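Local coordinates for probable adhesion protein (Pseudomonas aeruginosa PAO1, PDB 6R3Z), which probably serves as the periplasmic solute-binding protein of a metal transport system, capturing ferrous iron and related divalent metal ions for uptake, at residues Tyr19-Val24 against Ala28-Leu33; Thr12-Tyr17 against Ala258-Glu263; Val64-Phe69 against Pro197-Glu202; His41-Glu44 against Glu48-Lys51. All coordinates share one frame; numbering follows the deposited sequence.

Interaction 1: Tyr19-Val24 against Ala28-Leu33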
loop_
_atom_site.group_PDB
_atom_site.type_symbol
_atom_site.label_atom_id
_atom_site.label_comp_id
_atom_site.label_asym_id
_atom_site.label_seq_id
_atom_site.Cartn_x
_atom_site.Cartn_y
_atom_site.Cartn_z
ATOM N N TYR A 19 -9.660 4.565 -2.113
ATOM C CA TYR A 19 -10.487 3.706 -2.965
ATOM C C TYR A 19 -11.965 3.950 -2.659
ATOM O O TYR A 19 -12.716 4.258 -3.568
ATOM C CB TYR A 19 -10.220 2.213 -2.739
ATOM C CG TYR A 19 -8.825 1.663 -2.965
ATOM C CD1 TYR A 19 -7.860 2.392 -3.663
ATOM C CD2 TYR A 19 -8.467 0.409 -2.471
ATOM C CE1 TYR A 19 -6.568 1.878 -3.858
ATOM C CE2 TYR A 19 -7.179 -0.095 -2.630
ATOM C CZ TYR A 19 -6.243 0.625 -3.345
ATOM O OH TYR A 19 -4.987 0.070 -3.464
ATOM N N VAL A 20 -12.382 3.784 -1.377
ATOM C CA VAL A 20 -13.802 3.870 -1.010
ATOM C C VAL A 20 -14.384 5.273 -1.305
ATOM O O VAL A 20 -15.458 5.358 -1.912
ATOM C CB VAL A 20 -14.040 3.375 0.447
ATOM C CG1 VAL A 20 -15.493 3.574 0.873
ATOM C CG2 VAL A 20 -13.639 1.889 0.578
ATOM N N SER A 21 -13.662 6.357 -0.942
ATOM C CA SER A 21 -14.130 7.735 -1.212
ATOM C C SER A 21 -14.388 7.952 -2.720
ATOM O O SER A 21 -15.406 8.528 -3.096
ATOM C CB SER A 21 -13.104 8.757 -0.720
ATOM O OG SER A 21 -12.968 8.654 0.685
ATOM N N ASN A 22 -13.475 7.464 -3.579
ATOM C CA ASN A 22 -13.651 7.607 -5.033
ATOM C C ASN A 22 -14.809 6.766 -5.564
ATOM O O ASN A 22 -15.504 7.208 -6.479
ATOM C CB ASN A 22 -12.357 7.344 -5.772
ATOM C CG ASN A 22 -11.523 8.599 -5.805
ATOM O OD1 ASN A 22 -11.754 9.485 -6.640
ATOM N ND2 ASN A 22 -10.546 8.718 -4.890
ATOM N N ILE A 23 -15.049 5.591 -4.957
ATOM C CA ILE A 23 -16.159 4.725 -5.337
ATOM C C ILE A 23 -17.527 5.350 -4.921
ATOM O O ILE A 23 -18.445 5.347 -5.721
ATOM C CB ILE A 23 -16.007 3.302 -4.748
ATOM C CG1 ILE A 23 -14.775 2.554 -5.349
ATOM C CG2 ILE A 23 -17.295 2.474 -4.954
ATOM C CD1 ILE A 23 -14.305 1.371 -4.515
ATOM N N VAL A 24 -17.675 5.770 -3.659
ATOM C CA VAL A 24 -18.976 6.224 -3.138
ATOM C C VAL A 24 -19.290 7.703 -3.350
ATOM O O VAL A 24 -20.469 8.076 -3.355
ATOM C CB VAL A 24 -19.143 5.851 -1.630
ATOM C CG1 VAL A 24 -18.901 4.359 -1.412
ATOM C CG2 VAL A 24 -18.236 6.698 -0.724
ATOM N N ALA A 28 -22.237 7.866 0.448
ATOM C CA ALA A 28 -21.987 7.101 1.678
ATOM C C ALA A 28 -20.947 7.835 2.514
ATOM O O ALA A 28 -20.310 8.768 2.009
ATOM C CB ALA A 28 -21.481 5.700 1.326
ATOM N N GLU A 29 -20.770 7.429 3.782
ATOM C CA GLU A 29 -19.758 8.018 4.666
ATOM C C GLU A 29 -18.566 7.032 4.783
ATOM O O GLU A 29 -18.771 5.814 4.933
ATOM C CB GLU A 29 -20.330 8.292 6.071
ATOM C CG GLU A 29 -21.374 9.394 6.153
ATOM C CD GLU A 29 -21.764 9.656 7.594
ATOM O OE1 GLU A 29 -22.633 8.920 8.113
ATOM O OE2 GLU A 29 -21.169 10.561 8.221
ATOM N N VAL A 30 -17.330 7.556 4.726
ATOM C CA VAL A 30 -16.116 6.724 4.822
ATOM C C VAL A 30 -15.489 7.029 6.179
ATOM O O VAL A 30 -15.158 8.187 6.454
ATOM C CB VAL A 30 -15.127 6.988 3.652
ATOM C CG1 VAL A 30 -13.975 5.976 3.670
ATOM C CG2 VAL A 30 -15.843 6.976 2.298
ATOM N N VAL A 31 -15.344 5.997 7.032
ATOM C CA VAL A 31 -14.900 6.173 8.412
ATOM C C VAL A 31 -13.597 5.429 8.695
ATOM O O VAL A 31 -13.624 4.206 8.777
ATOM C CB VAL A 31 -16.018 5.782 9.439
ATOM C CG1 VAL A 31 -15.609 6.132 10.872
ATOM C CG2 VAL A 31 -17.374 6.404 9.092
ATOM N N PRO A 32 -12.459 6.126 8.928
ATOM C CA PRO A 32 -11.220 5.409 9.278
ATOM C C PRO A 32 -11.357 4.758 10.652
ATOM O O PRO A 32 -11.930 5.362 11.574
ATOM C CB PRO A 32 -10.157 6.514 9.307
ATOM C CG PRO A 32 -10.778 7.660 8.547
ATOM C CD PRO A 32 -12.227 7.578 8.891
ATOM N N LEU A 33 -10.881 3.511 10.763
ATOM C CA LEU A 33 -10.945 2.765 12.018
ATOM C C LEU A 33 -9.934 3.280 13.013
ATOM O O LEU A 33 -10.140 3.149 14.229
ATOM C CB LEU A 33 -10.736 1.275 11.777
ATOM C CG LEU A 33 -11.999 0.405 11.850
ATOM C CD1 LEU A 33 -12.987 0.756 10.720
ATOM C CD2 LEU A 33 -11.633 -1.078 11.743
#

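Interaction 2: Thr12-Tyr17 against Ala258-Glu263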
loop_
_atom_site.group_PDB
_atom_site.type_symbol
_atom_site.label_atom_id
_atom_site.label_comp_id
_atom_site.label_asym_id
_atom_site.label_seq_id
_atom_site.Cartn_x
_atom_site.Cartn_y
_atom_site.Cartn_z
ATOM N N THR A 12 -9.288 0.789 6.854
ATOM C CA THR A 12 -8.190 0.526 7.786
ATOM C C THR A 12 -6.892 1.271 7.479
ATOM O O THR A 12 -6.168 1.625 8.412
ATOM C CB THR A 12 -7.931 -0.991 7.880
ATOM O OG1 THR A 12 -7.418 -1.440 6.628
ATOM C CG2 THR A 12 -9.189 -1.794 8.241
ATOM N N LEU A 13 -6.530 1.369 6.197
ATOM C CA LEU A 13 -5.294 1.999 5.734
ATOM C C LEU A 13 -5.629 3.115 4.744
ATOM O O LEU A 13 -6.657 3.041 4.057
ATOM C CB LEU A 13 -4.360 0.964 5.068
ATOM C CG LEU A 13 -4.080 -0.332 5.868
ATOM C CD1 LEU A 13 -3.469 -1.393 4.987
ATOM C CD2 LEU A 13 -3.169 -0.067 7.088
ATOM N N HIS A 14 -4.743 4.128 4.654
ATOM C CA HIS A 14 -4.926 5.290 3.773
ATOM C C HIS A 14 -5.359 4.935 2.343
ATOM O O HIS A 14 -6.321 5.542 1.865
ATOM C CB HIS A 14 -3.684 6.190 3.740
ATOM C CG HIS A 14 -3.420 6.887 5.034
ATOM N ND1 HIS A 14 -2.897 6.212 6.122
ATOM C CD2 HIS A 14 -3.586 8.184 5.363
ATOM C CE1 HIS A 14 -2.755 7.121 7.074
ATOM N NE2 HIS A 14 -3.183 8.312 6.674
ATOM N N PRO A 15 -4.704 3.962 1.645
ATOM C CA PRO A 15 -5.124 3.648 0.259
ATOM C C PRO A 15 -6.587 3.245 0.183
ATOM O O PRO A 15 -7.249 3.660 -0.762
ATOM C CB PRO A 15 -4.189 2.507 -0.143
ATOM C CG PRO A 15 -2.948 2.757 0.667
ATOM C CD PRO A 15 -3.528 3.144 2.017
ATOM N N TYR A 16 -7.097 2.501 1.205
ATOM C CA TYR A 16 -8.504 2.071 1.214
ATOM C C TYR A 16 -9.451 3.242 1.411
ATOM O O TYR A 16 -10.515 3.246 0.796
ATOM C CB TYR A 16 -8.754 0.918 2.191
ATOM C CG TYR A 16 -7.943 -0.298 1.794
ATOM C CD1 TYR A 16 -8.415 -1.194 0.833
ATOM C CD2 TYR A 16 -6.651 -0.483 2.277
ATOM C CE1 TYR A 16 -7.630 -2.271 0.392
ATOM C CE2 TYR A 16 -5.848 -1.539 1.830
ATOM C CZ TYR A 16 -6.342 -2.433 0.889
ATOM O OH TYR A 16 -5.536 -3.464 0.451
ATOM N N TYR A 17 -9.036 4.267 2.181
ATOM C CA TYR A 17 -9.839 5.494 2.304
ATOM C C TYR A 17 -9.976 6.102 0.883
ATOM O O TYR A 17 -11.085 6.462 0.458
ATOM C CB TYR A 17 -9.172 6.525 3.240
ATOM C CG TYR A 17 -10.052 7.742 3.437
ATOM C CD1 TYR A 17 -10.027 8.802 2.528
ATOM C CD2 TYR A 17 -10.982 7.795 4.478
ATOM C CE1 TYR A 17 -10.872 9.899 2.671
ATOM C CE2 TYR A 17 -11.842 8.888 4.628
ATOM C CZ TYR A 17 -11.787 9.933 3.714
ATOM O OH TYR A 17 -12.598 11.028 3.847
ATOM N N ALA A 258 -9.303 11.619 -0.291
ATOM C CA ALA A 258 -9.679 10.882 -1.496
ATOM C C ALA A 258 -8.497 10.820 -2.501
ATOM O O ALA A 258 -8.233 9.748 -3.023
ATOM C CB ALA A 258 -10.905 11.512 -2.131
ATOM N N GLY A 259 -7.758 11.929 -2.676
ATOM C CA GLY A 259 -6.651 12.010 -3.626
ATOM C C GLY A 259 -5.290 11.492 -3.191
ATOM O O GLY A 259 -4.397 11.384 -4.031
ATOM N N LYS A 260 -5.102 11.177 -1.882
ATOM C CA LYS A 260 -3.803 10.730 -1.368
ATOM C C LYS A 260 -3.185 9.599 -2.199
ATOM O O LYS A 260 -2.003 9.685 -2.574
ATOM C CB LYS A 260 -3.897 10.283 0.096
ATOM C CG LYS A 260 -2.504 10.089 0.711
ATOM C CD LYS A 260 -2.603 9.523 2.124
ATOM C CE LYS A 260 -1.262 9.379 2.813
ATOM N NZ LYS A 260 -0.556 10.688 2.936
ATOM N N TYR A 261 -3.970 8.542 -2.450
ATOM C CA TYR A 261 -3.464 7.383 -3.190
ATOM C C TYR A 261 -2.894 7.776 -4.545
ATOM O O TYR A 261 -1.752 7.427 -4.834
ATOM C CB TYR A 261 -4.510 6.262 -3.333
ATOM C CG TYR A 261 -3.913 5.046 -4.000
ATOM C CD1 TYR A 261 -3.048 4.204 -3.305
ATOM C CD2 TYR A 261 -4.103 4.809 -5.361
ATOM C CE1 TYR A 261 -2.428 3.125 -3.931
ATOM C CE2 TYR A 261 -3.498 3.723 -5.998
ATOM C CZ TYR A 261 -2.659 2.885 -5.276
ATOM O OH TYR A 261 -1.971 1.870 -5.910
ATOM N N GLU A 262 -3.676 8.465 -5.381
ATOM C CA GLU A 262 -3.179 8.802 -6.716
ATOM C C GLU A 262 -1.978 9.787 -6.693
ATOM O O GLU A 262 -1.029 9.593 -7.457
ATOM C CB GLU A 262 -4.303 9.263 -7.648
ATOM C CG GLU A 262 -4.966 10.578 -7.346
ATOM C CD GLU A 262 -6.310 10.556 -8.049
ATOM O OE1 GLU A 262 -6.374 10.827 -9.273
ATOM O OE2 GLU A 262 -7.295 10.191 -7.377
ATOM N N GLU A 263 -1.973 10.752 -5.769
ATOM C CA GLU A 263 -0.880 11.723 -5.620
ATOM C C GLU A 263 0.446 11.017 -5.277
ATOM O O GLU A 263 1.451 11.208 -5.974
ATOM C CB GLU A 263 -1.217 12.795 -4.551
ATOM C CG GLU A 263 -2.286 13.778 -5.001
ATOM C CD GLU A 263 -2.900 14.630 -3.904
ATOM O OE1 GLU A 263 -2.168 15.018 -2.965
ATOM O OE2 GLU A 263 -4.115 14.923 -3.993
#

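Interaction 3: Val64-Phe69 against Pro197-Glu202. With NI (nickel (II) ion), chain B; EDO (1,2-ethanediol), chain D.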
loop_
_atom_site.group_PDB
_atom_site.type_symbol
_atom_site.label_atom_id
_atom_site.label_comp_id
_atom_site.label_asym_id
_atom_site.label_seq_id
_atom_site.Cartn_x
_atom_site.Cartn_y
_atom_site.Cartn_z
ATOM N N VAL A 64 -5.139 -9.524 3.966
ATOM C CA VAL A 64 -4.073 -10.430 3.506
ATOM C C VAL A 64 -2.767 -10.243 4.303
ATOM O O VAL A 64 -1.721 -10.772 3.921
ATOM C CB VAL A 64 -3.850 -10.380 1.977
ATOM C CG1 VAL A 64 -5.052 -10.979 1.236
ATOM C CG2 VAL A 64 -3.529 -8.960 1.488
ATOM N N GLY A 65 -2.857 -9.527 5.412
ATOM C CA GLY A 65 -1.715 -9.351 6.306
ATOM C C GLY A 65 -1.396 -7.930 6.717
ATOM O O GLY A 65 -0.519 -7.736 7.575
ATOM N N HIS A 66 -2.058 -6.916 6.108
ATOM C CA HIS A 66 -1.743 -5.536 6.499
ATOM C C HIS A 66 -2.758 -4.884 7.446
ATOM O O HIS A 66 -2.575 -3.725 7.822
ATOM C CB HIS A 66 -1.461 -4.605 5.301
ATOM C CG HIS A 66 -0.266 -3.730 5.555
ATOM N ND1 HIS A 66 -0.221 -2.877 6.642
ATOM C CD2 HIS A 66 0.932 -3.687 4.921
ATOM C CE1 HIS A 66 0.974 -2.310 6.607
ATOM N NE2 HIS A 66 1.703 -2.765 5.596
ATOM N N ASP A 67 -3.793 -5.602 7.866
ATOM C CA ASP A 67 -4.716 -5.009 8.830
ATOM C C ASP A 67 -5.306 -6.063 9.779
ATOM O O ASP A 67 -6.512 -6.064 10.054
ATOM C CB ASP A 67 -5.793 -4.119 8.162
ATOM C CG ASP A 67 -6.642 -4.781 7.100
ATOM O OD1 ASP A 67 -6.495 -6.020 6.895
ATOM O OD2 ASP A 67 -7.425 -4.068 6.450
ATOM N N ASP A 68 -4.429 -6.912 10.358
ATOM C CA ASP A 68 -4.856 -7.913 11.344
ATOM C C ASP A 68 -5.513 -7.230 12.550
ATOM O O ASP A 68 -6.494 -7.754 13.077
ATOM C CB ASP A 68 -3.662 -8.771 11.804
ATOM C CG ASP A 68 -3.091 -9.668 10.710
ATOM O OD1 ASP A 68 -3.807 -9.929 9.718
ATOM O OD2 ASP A 68 -1.935 -10.121 10.857
ATOM N N PHE A 69 -5.008 -6.030 12.943
ATOM C CA PHE A 69 -5.561 -5.239 14.048
ATOM C C PHE A 69 -7.060 -5.022 13.886
ATOM O O PHE A 69 -7.792 -5.075 14.879
ATOM C CB PHE A 69 -4.846 -3.872 14.197
ATOM C CG PHE A 69 -4.921 -2.915 13.029
ATOM C CD1 PHE A 69 -5.999 -2.044 12.887
ATOM C CD2 PHE A 69 -3.891 -2.847 12.099
ATOM C CE1 PHE A 69 -6.064 -1.148 11.815
ATOM C CE2 PHE A 69 -3.950 -1.942 11.029
ATOM C CZ PHE A 69 -5.041 -1.107 10.888
ATOM N N PRO A 197 14.161 -7.830 8.334
ATOM C CA PRO A 197 14.068 -9.311 8.272
ATOM C C PRO A 197 12.643 -9.868 8.184
ATOM O O PRO A 197 12.448 -11.005 7.734
ATOM C CB PRO A 197 14.799 -9.776 9.534
ATOM C CG PRO A 197 14.740 -8.594 10.477
ATOM C CD PRO A 197 14.788 -7.368 9.588
ATOM N N ALA A 198 11.658 -9.074 8.623
ATOM C CA ALA A 198 10.223 -9.402 8.562
ATOM C C ALA A 198 9.458 -8.089 8.523
ATOM O O ALA A 198 10.017 -7.038 8.866
ATOM C CB ALA A 198 9.799 -10.214 9.790
ATOM N N HIS A 199 8.195 -8.152 8.086
ATOM C CA HIS A 199 7.335 -6.970 7.937
ATOM C C HIS A 199 7.353 -6.028 9.151
ATOM O O HIS A 199 6.865 -6.390 10.232
ATOM C CB HIS A 199 5.883 -7.379 7.594
ATOM C CG HIS A 199 5.017 -6.219 7.210
ATOM N ND1 HIS A 199 3.662 -6.205 7.492
ATOM C CD2 HIS A 199 5.336 -5.071 6.560
ATOM C CE1 HIS A 199 3.207 -5.053 7.019
ATOM N NE2 HIS A 199 4.176 -4.333 6.474
ATOM N N GLY A 200 7.974 -4.856 8.958
ATOM C CA GLY A 200 8.055 -3.789 9.948
ATOM C C GLY A 200 8.972 -4.035 11.124
ATOM O O GLY A 200 8.899 -3.307 12.116
ATOM N N ILE A 201 9.847 -5.051 11.012
ATOM C CA ILE A 201 10.818 -5.415 12.057
ATOM C C ILE A 201 12.197 -4.864 11.705
ATOM O O ILE A 201 12.714 -5.131 10.612
ATOM C CB ILE A 201 10.818 -6.958 12.317
ATOM C CG1 ILE A 201 9.391 -7.484 12.702
ATOM C CG2 ILE A 201 11.855 -7.364 13.378
ATOM C CD1 ILE A 201 8.635 -6.696 13.827
ATOM N N GLU A 202 12.770 -4.077 12.626
ATOM C CA GLU A 202 14.077 -3.465 12.447
ATOM C C GLU A 202 15.157 -4.575 12.488
ATOM O O GLU A 202 15.081 -5.448 13.360
ATOM C CB GLU A 202 14.318 -2.425 13.567
ATOM C CG GLU A 202 15.597 -1.606 13.479
ATOM C CD GLU A 202 15.671 -0.423 14.435
ATOM O OE1 GLU A 202 14.606 0.151 14.763
ATOM O OE2 GLU A 202 16.798 -0.060 14.848
HETATM NI NI NI B . 3.947 -2.431 5.507
HETATM C C1 EDO D . 19.605 -1.064 13.098
HETATM O O1 EDO D . 19.501 0.048 13.985
HETATM C C2 EDO D . 20.781 -1.941 13.565
HETATM O O2 EDO D . 20.408 -2.527 14.803
HETATM O O HOH W 1 2.238 -8.437 8.266
#

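Interaction 4: His41-Glu44 against Glu48-Lys51. With NI (nickel (II) ion), chain B; EDO (1,2-ethanediol), chain G.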
loop_
_atom_site.group_PDB
_atom_site.type_symbol
_atom_site.label_atom_id
_atom_site.label_comp_id
_atom_site.label_asym_id
_atom_site.label_seq_id
_atom_site.Cartn_x
_atom_site.Cartn_y
_atom_site.Cartn_z
ATOM N N HIS A 41 1.692 -0.128 11.331
ATOM C CA HIS A 41 2.573 -1.244 11.693
ATOM C C HIS A 41 2.708 -1.402 13.214
ATOM O O HIS A 41 2.967 -2.502 13.686
ATOM C CB HIS A 41 3.970 -1.070 11.095
ATOM C CG HIS A 41 3.960 -1.012 9.596
ATOM N ND1 HIS A 41 3.887 0.189 8.927
ATOM C CD2 HIS A 41 3.931 -2.019 8.690
ATOM C CE1 HIS A 41 3.851 -0.115 7.635
ATOM N NE2 HIS A 41 3.881 -1.436 7.451
ATOM N N ALA A 42 2.561 -0.302 13.962
ATOM C CA ALA A 42 2.728 -0.279 15.415
ATOM C C ALA A 42 1.423 -0.069 16.215
ATOM O O ALA A 42 1.424 -0.228 17.440
ATOM C CB ALA A 42 3.757 0.780 15.789
ATOM N N TYR A 43 0.322 0.252 15.533
ATOM C CA TYR A 43 -0.975 0.510 16.155
ATOM C C TYR A 43 -1.516 -0.649 16.976
ATOM O O TYR A 43 -1.638 -1.777 16.480
ATOM C CB TYR A 43 -2.037 0.941 15.108
ATOM C CG TYR A 43 -3.421 1.078 15.717
ATOM C CD1 TYR A 43 -3.818 2.261 16.337
ATOM C CD2 TYR A 43 -4.322 0.012 15.698
ATOM C CE1 TYR A 43 -5.078 2.383 16.921
ATOM C CE2 TYR A 43 -5.576 0.116 16.292
ATOM C CZ TYR A 43 -5.945 1.299 16.922
ATOM O OH TYR A 43 -7.182 1.395 17.509
ATOM N N GLU A 44 -1.903 -0.339 18.215
ATOM C CA GLU A 44 -2.530 -1.279 19.135
ATOM C C GLU A 44 -3.983 -0.842 19.375
ATOM O O GLU A 44 -4.207 0.333 19.697
ATOM C CB GLU A 44 -1.756 -1.351 20.465
ATOM C CG GLU A 44 -1.092 -2.697 20.680
ATOM C CD GLU A 44 0.419 -2.647 20.791
ATOM O OE1 GLU A 44 0.924 -2.110 21.804
ATOM O OE2 GLU A 44 1.099 -3.156 19.871
ATOM N N GLU A 48 -11.504 3.596 22.359
ATOM C CA GLU A 48 -12.108 4.706 21.616
ATOM C C GLU A 48 -12.387 4.303 20.153
ATOM O O GLU A 48 -13.444 4.634 19.590
ATOM C CB GLU A 48 -11.156 5.920 21.676
ATOM C CG GLU A 48 -11.724 7.198 21.078
ATOM C CD GLU A 48 -12.614 8.044 21.974
ATOM O OE1 GLU A 48 -13.008 7.593 23.077
ATOM O OE2 GLU A 48 -12.924 9.179 21.553
ATOM N N ASP A 49 -11.451 3.560 19.558
ATOM C CA ASP A 49 -11.552 3.124 18.161
ATOM C C ASP A 49 -12.459 1.919 17.985
ATOM O O ASP A 49 -13.218 1.865 17.017
ATOM C CB ASP A 49 -10.162 2.899 17.559
ATOM C CG ASP A 49 -9.232 4.103 17.665
ATOM O OD1 ASP A 49 -9.735 5.248 17.645
ATOM O OD2 ASP A 49 -8.014 3.898 17.812
ATOM N N ILE A 50 -12.426 0.977 18.944
ATOM C CA ILE A 50 -13.305 -0.196 18.942
ATOM C C ILE A 50 -14.769 0.261 19.052
ATOM O O ILE A 50 -15.630 -0.279 18.348
ATOM C CB ILE A 50 -12.891 -1.197 20.055
ATOM C CG1 ILE A 50 -11.506 -1.806 19.738
ATOM C CG2 ILE A 50 -13.955 -2.295 20.259
ATOM C CD1 ILE A 50 -10.799 -2.483 20.938
ATOM N N LYS A 51 -15.031 1.298 19.891
ATOM C CA LYS A 51 -16.377 1.861 20.093
ATOM C C LYS A 51 -16.991 2.307 18.762
ATOM O O LYS A 51 -18.173 2.061 18.537
ATOM C CB LYS A 51 -16.340 3.037 21.097
ATOM C CG LYS A 51 -17.712 3.604 21.471
ATOM C CD LYS A 51 -18.587 2.632 22.275
ATOM C CE LYS A 51 -19.961 3.190 22.562
ATOM N NZ LYS A 51 -19.914 4.359 23.483
HETATM NI NI NI B . 3.947 -2.431 5.507
HETATM C C1 EDO G . 4.233 -4.772 11.478
HETATM O O1 EDO G . 2.879 -5.145 11.283
HETATM C C2 EDO G . 4.773 -5.440 12.766
HETATM O O2 EDO G . 5.424 -4.468 13.571
#

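Interaction 1: Tyr19-Val24 against Ala28-Leu33
Val30 reaches from strand 29-32 into the flank of helix 14-24, where Val20 and Ser21, with Val24 one turn beyond Val20, receive it. Its CB lies 4.0 Å from Ser21 OG. One methyl, CG1, stands anti to the backbone N (chi1 -172°) and meets Val20 CG1 at 4.0 Å. The other, CG2, has the closer contacts: it touches Val20 CG1 at 3.7 Å and Ser21 OG at the same distance, and Val24 CG2 follows at 3.9 Å. A turn further along the helix, Val24 CB rests on Ala28 CB, 3.8 Å away, just where the chain reverses to enter the strand. Helix and strand segments run nearly antiparallel (173°) with axes 8.7 Å apart, as expected for the helix-to-second-strand step of the beta-alpha-beta unit formed by strand 8-11, helix 14-24 and strand 29-32. Ile9 of strand 8-11 touches Val20, Val24 and Ala28, and Ile11 touches Val20, extending the same apolar layer; Tyr141 of helix 138-160 covers Val24 and Ala28. Ser21 OG bonds to the carbonyl of Tyr17 within its own helix, so its touch on Val30 is van der Waals only. The contact is therefore held by fitted aliphatic surfaces, without a polar bond from helix to strand.

Interaction 2: Thr12-Tyr17 against Ala258-Glu263
The His14 ring overlaps the aliphatic arm of Lys260, its CD2 lying 3.6 Å from Lys260 CD, with Lys260 CE nearly as close to the same carbon. This joins two parts of a bacterial solute-binding protein of family 9: the first turn of helix 14-24, which follows strand 8-11 of one parallel sheet, and the start of helix 260-277, the last helix of the chain. The lysine is extended, CG anti to the backbone N (chi1 -168°), until a bend at chi4 (60°) turns its ammonium group to Glu264, with which it forms a salt bridge, and to the carbonyl of Tyr253. His14 NE2 is bonded to the carbonyl of Gly254, so both polar ends have partners in or beside the final loop and helix, while their carbon parts pack together.

Further round the helix, Pro15 presents CB to Tyr261 CD1 at 3.8 Å, obliquely to the ring. The backbones come near each other here, with Pro15 CA 5.3 Å from Tyr261 CA. The Tyr261 hydroxyl is held by the carbonyl of Phe113 and by Ser119 OG, which helps fix the ring beside the proline. Pro15 also lies near the metal site, its side chain about 6 Å from that of His250, one of the metal ligands.

Tyr17 CG sits opposite the backbone N (chi1 -176°), which swings the ring toward the loop that leads into helix 260-277. There the backbone N of Ala258 lies at the ring's edge, in the plane of the ring, 3.8 Å from Tyr17 CE1.

Interaction 3: Val64-Phe69 against Pro197-Glu202
His66 and His199 meet at a single nickel ion, each giving it NE2: the metal bonds are 2.3 Å from His66 NE2 and 2.1 Å from His199 NE2. His41, His111, His177 and His250 complete a six-histidine site in this family 9 solute-binding protein. It lies in the cleft between the two halves of the fold, each built on a four-stranded parallel sheet, with His66 from one half and His199 from the other. The same six histidines also bind iron(II) and manganese(II). The imidazoles form an offset edge-to-face pair, planes at 75° and centroids 4.5 Å apart. His199 CE1 hangs 3.0 Å above the His66 plane, off the centre of the ring, near its margin. The two NE2 atoms, 3.1 Å apart (His66 NE2 to His199 NE2), are brought together by the metal and not by a hydrogen bond.

In the next shell, the backbone N of His66 is bonded to Asn62 OD1, and Leu13 packs on its side chain. Gly65 precedes it with phi 130°, a conformation that a side chain would jam against the preceding carbonyl. His199 sits in a type II turn from Ala198 to Ile201, with Gly200 at the position of positive phi, closed by Ile201 N bonding to Ala198 O. The far nitrogen of the His199 ring reaches across to the other half through one water, which accepts from His199 ND1 at 2.8 Å and donates to Gly65 O at 2.9 Å.

Interaction 4: His41-Glu44 against Glu48-Lys51
Tyr43 OH donates to Asp49 OD2 at 2.7 Å, and the same hydroxyl takes a hydrogen bond from the backbone N of Arg46, so two bonds grip it. OD2 answers with its anti lone pair, the one away from OD1. Ring and carboxylate planes are 35° apart, and OD2 lies at the edge of the ring, near its plane, 3.4 Å from Tyr43 CE1. The tyrosine ring extends from the loop toward helix 47-53 because its CG stands anti to the backbone N (chi1 174°). Asp49 approaches from the first turn of that helix and also brings CB to within 3.3 Å of Tyr43 OH. Arg46 forms a salt bridge to OD2 through NE, and Arg52 one to OD1 through NH2, while Met73 of helix 68-76 packs against both Tyr43 and Asp49.

Two residues before Tyr43 is His41, whose NE2 binds the nickel ion at 2.2 Å. Its ND1 is bonded to Asn39 OD1, which probably sets the rotation of the imidazole. The loop carrying this ligand is thus tied to the helix that follows it. With two arginines on its oxygens, Asp49 would be expected to remain a carboxylate anion, and its charge probably strengthens the bond from the buried tyrosine hydroxyl.

Interactions 1 and 2 share helix 14-24 and lie side by side, centres about 10 Å apart: Val30 CG1 meets Tyr17 CD2 at 3.6 Å. Interaction 2 leads on to the metal site through Thr12 OG1, probably hydrogen-bonded to Asp67 OD2 (2.6 Å) beside the ligand His66. Interactions 3 and 4 converge on the nickel ion itself, where His199 NE2 stands 3.1 Å from His41 NE2, and the two contacts also meet where Phe69 CD1 touches Tyr43 CD2 at 3.9 Å. Interaction 4 returns to interaction 1 where Leu33 O packs 3.3 Å from Asp49 CB. Interaction 1 is farthest from the site, its centre about 24 Å from that of interaction 3.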